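Local coordinates for protein GCN5-related N-acetyltransferase (Brucella melitensis biovar Abortus 2308, PDB 3TCV) that probably transfers an acetyl group from acetyl-coenzyme A to an amine, perhaps the N-terminal amino group of a protein, as in other GNAT enzymes, at residues Q235-T238 and L239-R243; A147-L150 and F151-V155. One frame throughout, in Å; residues are numbered along the deposited sequence.

In the fold
Both contacts are local, each within one continuous run of chain, but they sit in different surroundings. Contact 2 is buried in the middle of helix 142-158, in a beta-alpha-beta unit of the GNAT fold. Contact 1 lies at the surface, where the loop after helix 213-224 turns into the C-terminal helix 239-245. Their centres are about 18 Å apart and they do not touch. Helix 213-224 is a common neighbour, since side chains of both contacts pack on it. The chemistry follows the place. Contact 1 caps a helix start with a threonine and a glutamate, whereas contact 2 combines regular helical bonds with aromatic, amide and thioether packing. Each includes one bridging water.

Contact 1 (Q235-T238 and L239-R243); sequences QKKT and LQEFR
The Phe242 ring is met obliquely by Lys237 CE, at its CZ and CE1 atoms, and by Thr238 O, at CD2. The Lys237 and Phe242 side chains cross at about a right angle, and CE of Lys237 lies 3.3 Å from Phe242 CZ. The Lys237 chain bends twice near its end, and its NZ stays farther off, 4.0 Å from the same Phe242 CZ. Thr238 O lies 3.5 Å from Phe242 CD2. The other flat group is the Glu241 carboxylate. Thr238 N donates to Glu241 OE1 over 2.8 Å, nearly straight, but comes from 42° above the carboxylate plane. The return bond runs from Glu241 N to Thr238 OG1 (3.1 Å). Thr238 holds OG1 between its backbone N and carbonyl carbon (chi1 67°), which turns the hydroxyl to the helix start. The two bonds form a capping box, with Thr238 as N-cap. Phe242 N then bonds to Thr238 O and begins the regular helical pattern. The N-terminal end of the helix would probably favour the negative charge of Glu241. Leu239 N donates to a water 3.1 Å away, and that water donates to Gln235 OE1. That oxygen has a second partner in Trp223 NE1. The cap thus starts helix 239-245 beside helix 213-224, where Phe242 packs on Ala222 and Trp223, and Arg243 on Leu216 and Ala219.

Contact 2 (A147-L150 and F151-V155); sequences AQFL and FMQYV
Gln153 and Phe149 lie one helical turn apart, and the glutamine side chain reaches back and crosses the phenylalanine at a slant. Gln153 CB sits over one face of the Phe149 ring and 3.4 Å from Phe149 O. CG stands anti to the backbone N (chi1 -173°), and the extended chain carries the amide to the far end of the ring. There Gln153 CD lies 3.8 Å from Phe149 CE2, and Gln153 OE1 is 3.6 Å from Phe149 CZ. Amide and ring planes are inclined by 60°, so the two groups do not stack flat. Gln153 NE2 gives a bond to a water (2.9 Å), which in turn donates to Leu150 O. This oxygen also accepts the helical bond from Tyr154 N, so it has two donors. Gln148 and Met152, also one turn apart, meet where methyl CE of Met152 lies 3.8 Å from Gln148 NE2. Gln148 OE1 is hydrogen-bonded to Tyr164 OH, and NE2 makes a weak hydrogen bond to Tyr220 OH. Helix 142-158 belongs to the beta-alpha-beta crossover joining parallel strands 126-134 and 163-169. Phe151 packs on strand 110-121 and meets Phe101 edge-to-face; Phe149, Met152 and Gln153 lie against helix 213-224.

Contact 1 (Q235-T238 and L239-R243)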
loop_
_atom_site.group_PDB
_atom_site.type_symbol
_atom_site.label_atom_id
_atom_site.label_comp_id
_atom_site.label_asym_id
_atom_site.label_seq_id
_atom_site.Cartn_x
_atom_site.Cartn_y
_atom_site.Cartn_z
ATOM N N GLN B 235 -5.248 33.628 -12.664
ATOM C CA GLN B 235 -3.862 33.533 -12.239
ATOM C C GLN B 235 -2.923 34.268 -13.201
ATOM O O GLN B 235 -3.165 34.308 -14.401
ATOM C CB GLN B 235 -3.443 32.059 -12.100
ATOM C CG GLN B 235 -3.469 31.286 -13.406
ATOM C CD GLN B 235 -3.164 29.812 -13.219
ATOM O OE1 GLN B 235 -2.672 29.382 -12.167
ATOM N NE2 GLN B 235 -3.417 29.035 -14.261
ATOM N N LYS B 236 -1.864 34.864 -12.663
ATOM C CA LYS B 236 -0.850 35.520 -13.473
ATOM C C LYS B 236 0.260 34.561 -13.870
ATOM O O LYS B 236 0.787 34.633 -14.984
ATOM C CB LYS B 236 -0.288 36.736 -12.736
ATOM C CG LYS B 236 -1.341 37.806 -12.493
ATOM C CD LYS B 236 -0.766 39.030 -11.792
ATOM C CE LYS B 236 -1.872 39.953 -11.293
ATOM N NZ LYS B 236 -1.299 41.024 -10.436
ATOM N N LYS B 237 0.612 33.671 -12.939
ATOM C CA LYS B 237 1.519 32.557 -13.214
ATOM C C LYS B 237 0.924 31.285 -12.625
ATOM O O LYS B 237 0.121 31.327 -11.686
ATOM C CB LYS B 237 2.889 32.805 -12.612
ATOM C CG LYS B 237 3.694 33.915 -13.289
ATOM C CD LYS B 237 5.128 33.963 -12.784
ATOM C CE LYS B 237 5.255 34.481 -11.348
ATOM N NZ LYS B 237 5.277 35.981 -11.162
ATOM N N THR B 238 1.302 30.155 -13.202
ATOM C CA THR B 238 0.765 28.865 -12.763
ATOM C C THR B 238 1.601 28.286 -11.609
ATOM O O THR B 238 2.744 28.701 -11.374
ATOM C CB THR B 238 0.780 27.831 -13.898
ATOM O OG1 THR B 238 2.131 27.525 -14.225
ATOM C CG2 THR B 238 0.067 28.324 -15.153
ATOM N N LEU B 239 1.034 27.318 -10.911
ATOM C CA LEU B 239 1.717 26.640 -9.806
ATOM C C LEU B 239 2.989 25.935 -10.283
ATOM O O LEU B 239 4.023 26.041 -9.637
ATOM C CB LEU B 239 0.774 25.671 -9.045
ATOM C CG LEU B 239 1.336 24.987 -7.796
ATOM C CD1 LEU B 239 1.963 25.969 -6.796
ATOM C CD2 LEU B 239 0.328 24.090 -7.079
ATOM N N GLN B 240 2.941 25.277 -11.440
ATOM C CA GLN B 240 4.140 24.678 -12.022
ATOM C C GLN B 240 5.213 25.724 -12.337
ATOM O O GLN B 240 6.409 25.480 -12.152
ATOM C CB GLN B 240 3.815 23.869 -13.284
ATOM C CG GLN B 240 5.001 23.191 -13.951
ATOM C CD GLN B 240 5.571 22.024 -13.168
ATOM O OE1 GLN B 240 4.889 21.027 -12.957
ATOM N NE2 GLN B 240 6.817 22.141 -12.725
ATOM N N GLU B 241 4.784 26.889 -12.807
ATOM C CA GLU B 241 5.722 27.983 -13.070
ATOM C C GLU B 241 6.447 28.427 -11.792
ATOM O O GLU B 241 7.654 28.574 -11.798
ATOM C CB GLU B 241 5.026 29.148 -13.773
ATOM C CG GLU B 241 4.764 28.848 -15.238
ATOM C CD GLU B 241 3.781 29.792 -15.920
ATOM O OE1 GLU B 241 3.114 30.606 -15.247
ATOM O OE2 GLU B 241 3.665 29.703 -17.155
ATOM N N PHE B 242 5.721 28.615 -10.697
ATOM C CA PHE B 242 6.361 28.988 -9.426
ATOM C C PHE B 242 7.315 27.897 -8.913
ATOM O O PHE B 242 8.390 28.182 -8.401
ATOM C CB PHE B 242 5.309 29.320 -8.367
ATOM C CG PHE B 242 4.768 30.723 -8.469
ATOM C CD1 PHE B 242 5.587 31.819 -8.161
ATOM C CD2 PHE B 242 3.454 30.966 -8.856
ATOM C CE1 PHE B 242 5.100 33.135 -8.262
ATOM C CE2 PHE B 242 2.976 32.274 -8.947
ATOM C CZ PHE B 242 3.789 33.341 -8.628
ATOM N N ARG B 243 6.924 26.637 -9.070
ATOM C CA ARG B 243 7.788 25.548 -8.655
ATOM C C ARG B 243 9.066 25.541 -9.498
ATOM O O ARG B 243 10.168 25.321 -8.984
ATOM C CB ARG B 243 7.021 24.195 -8.729
ATOM C CG ARG B 243 5.932 24.047 -7.658
ATOM C CD ARG B 243 5.002 22.845 -7.866
ATOM N NE ARG B 243 5.805 21.703 -8.320
ATOM C CZ ARG B 243 5.591 21.005 -9.433
ATOM N NH1 ARG B 243 6.461 20.055 -9.756
ATOM N NH2 ARG B 243 4.513 21.218 -10.199
HETATM O O HOH W 1 -1.902 26.821 -11.661
#

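Contact 2 (A147-L150 and F151-V155)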
loop_
_atom_site.group_PDB
_atom_site.type_symbol
_atom_site.label_atom_id
_atom_site.label_comp_id
_atom_site.label_asym_id
_atom_site.label_seq_id
_atom_site.Cartn_x
_atom_site.Cartn_y
_atom_site.Cartn_z
ATOM N N ALA B 147 -7.151 23.844 -0.526
ATOM C CA ALA B 147 -7.639 22.677 0.215
ATOM C C ALA B 147 -6.549 21.611 0.364
ATOM O O ALA B 147 -6.361 21.020 1.443
ATOM C CB ALA B 147 -8.846 22.079 -0.474
ATOM N N GLN B 148 -5.833 21.380 -0.727
ATOM C CA GLN B 148 -4.708 20.436 -0.750
ATOM C C GLN B 148 -3.575 20.966 0.154
ATOM O O GLN B 148 -3.049 20.228 1.023
ATOM C CB GLN B 148 -4.231 20.238 -2.204
ATOM C CG GLN B 148 -3.436 18.995 -2.513
ATOM C CD GLN B 148 -2.179 18.816 -1.685
ATOM O OE1 GLN B 148 -2.169 18.012 -0.797
ATOM N NE2 GLN B 148 -1.117 19.525 -2.010
ATOM N N PHE B 149 -3.230 22.247 -0.055
ATOM C CA PHE B 149 -2.165 22.923 0.669
ATOM C C PHE B 149 -2.356 22.829 2.170
ATOM O O PHE B 149 -1.410 22.552 2.906
ATOM C CB PHE B 149 -2.075 24.414 0.299
ATOM C CG PHE B 149 -0.976 25.153 1.031
ATOM C CD1 PHE B 149 0.362 24.905 0.747
ATOM C CD2 PHE B 149 -1.283 26.058 2.041
ATOM C CE1 PHE B 149 1.370 25.573 1.441
ATOM C CE2 PHE B 149 -0.285 26.735 2.735
ATOM C CZ PHE B 149 1.044 26.495 2.430
ATOM N N LEU B 150 -3.568 23.108 2.640
ATOM C CA LEU B 150 -3.816 23.099 4.075
ATOM C C LEU B 150 -3.561 21.723 4.721
ATOM O O LEU B 150 -3.037 21.647 5.822
ATOM C CB LEU B 150 -5.218 23.608 4.386
ATOM C CG LEU B 150 -5.476 25.105 4.167
ATOM C CD1 LEU B 150 -6.977 25.368 4.235
ATOM C CD2 LEU B 150 -4.687 25.990 5.143
ATOM N N PHE B 151 -3.926 20.636 4.039
ATOM C CA PHE B 151 -3.589 19.310 4.515
ATOM C C PHE B 151 -2.073 19.082 4.505
ATOM O O PHE B 151 -1.516 18.547 5.469
ATOM C CB PHE B 151 -4.244 18.241 3.633
ATOM C CG PHE B 151 -5.602 17.755 4.098
ATOM C CD1 PHE B 151 -6.333 18.389 5.106
ATOM C CD2 PHE B 151 -6.182 16.649 3.458
ATOM C CE1 PHE B 151 -7.576 17.887 5.489
ATOM C CE2 PHE B 151 -7.423 16.159 3.837
ATOM C CZ PHE B 151 -8.118 16.793 4.851
ATOM N N MET B 152 -1.413 19.475 3.413
ATOM C CA MET B 152 0.015 19.208 3.259
ATOM C C MET B 152 0.799 19.934 4.354
ATOM O O MET B 152 1.718 19.383 4.988
ATOM C CB MET B 152 0.507 19.631 1.884
ATOM C CG MET B 152 1.896 19.080 1.578
ATOM S SD MET B 152 2.240 18.933 -0.179
ATOM C CE MET B 152 2.283 20.631 -0.633
ATOM N N GLN B 153 0.402 21.175 4.588
ATOM C CA GLN B 153 1.028 21.995 5.623
ATOM C C GLN B 153 0.872 21.379 7.016
ATOM O O GLN B 153 1.813 21.358 7.811
ATOM C CB GLN B 153 0.388 23.369 5.621
ATOM C CG GLN B 153 1.084 24.345 6.542
ATOM C CD GLN B 153 0.622 25.754 6.309
ATOM O OE1 GLN B 153 1.430 26.637 5.976
ATOM N NE2 GLN B 153 -0.673 25.977 6.447
ATOM N N TYR B 154 -0.333 20.892 7.297
ATOM C CA TYR B 154 -0.648 20.288 8.595
ATOM C C TYR B 154 0.179 19.029 8.820
ATOM O O TYR B 154 0.777 18.845 9.889
ATOM C CB TYR B 154 -2.127 19.977 8.639
ATOM C CG TYR B 154 -2.594 19.244 9.869
ATOM C CD1 TYR B 154 -2.421 19.783 11.149
ATOM C CD2 TYR B 154 -3.258 18.017 9.749
ATOM C CE1 TYR B 154 -2.892 19.103 12.279
ATOM C CE2 TYR B 154 -3.719 17.339 10.861
ATOM C CZ TYR B 154 -3.538 17.880 12.119
ATOM O OH TYR B 154 -4.020 17.158 13.189
ATOM N N VAL B 155 0.227 18.209 7.777
ATOM C CA VAL B 155 0.933 16.939 7.787
ATOM C C VAL B 155 2.432 17.136 8.063
ATOM O O VAL B 155 3.012 16.401 8.867
ATOM C CB VAL B 155 0.628 16.174 6.471
ATOM C CG1 VAL B 155 1.668 15.124 6.150
ATOM C CG2 VAL B 155 -0.809 15.605 6.539
HETATM O O HOH W 2 -2.565 23.965 7.429
#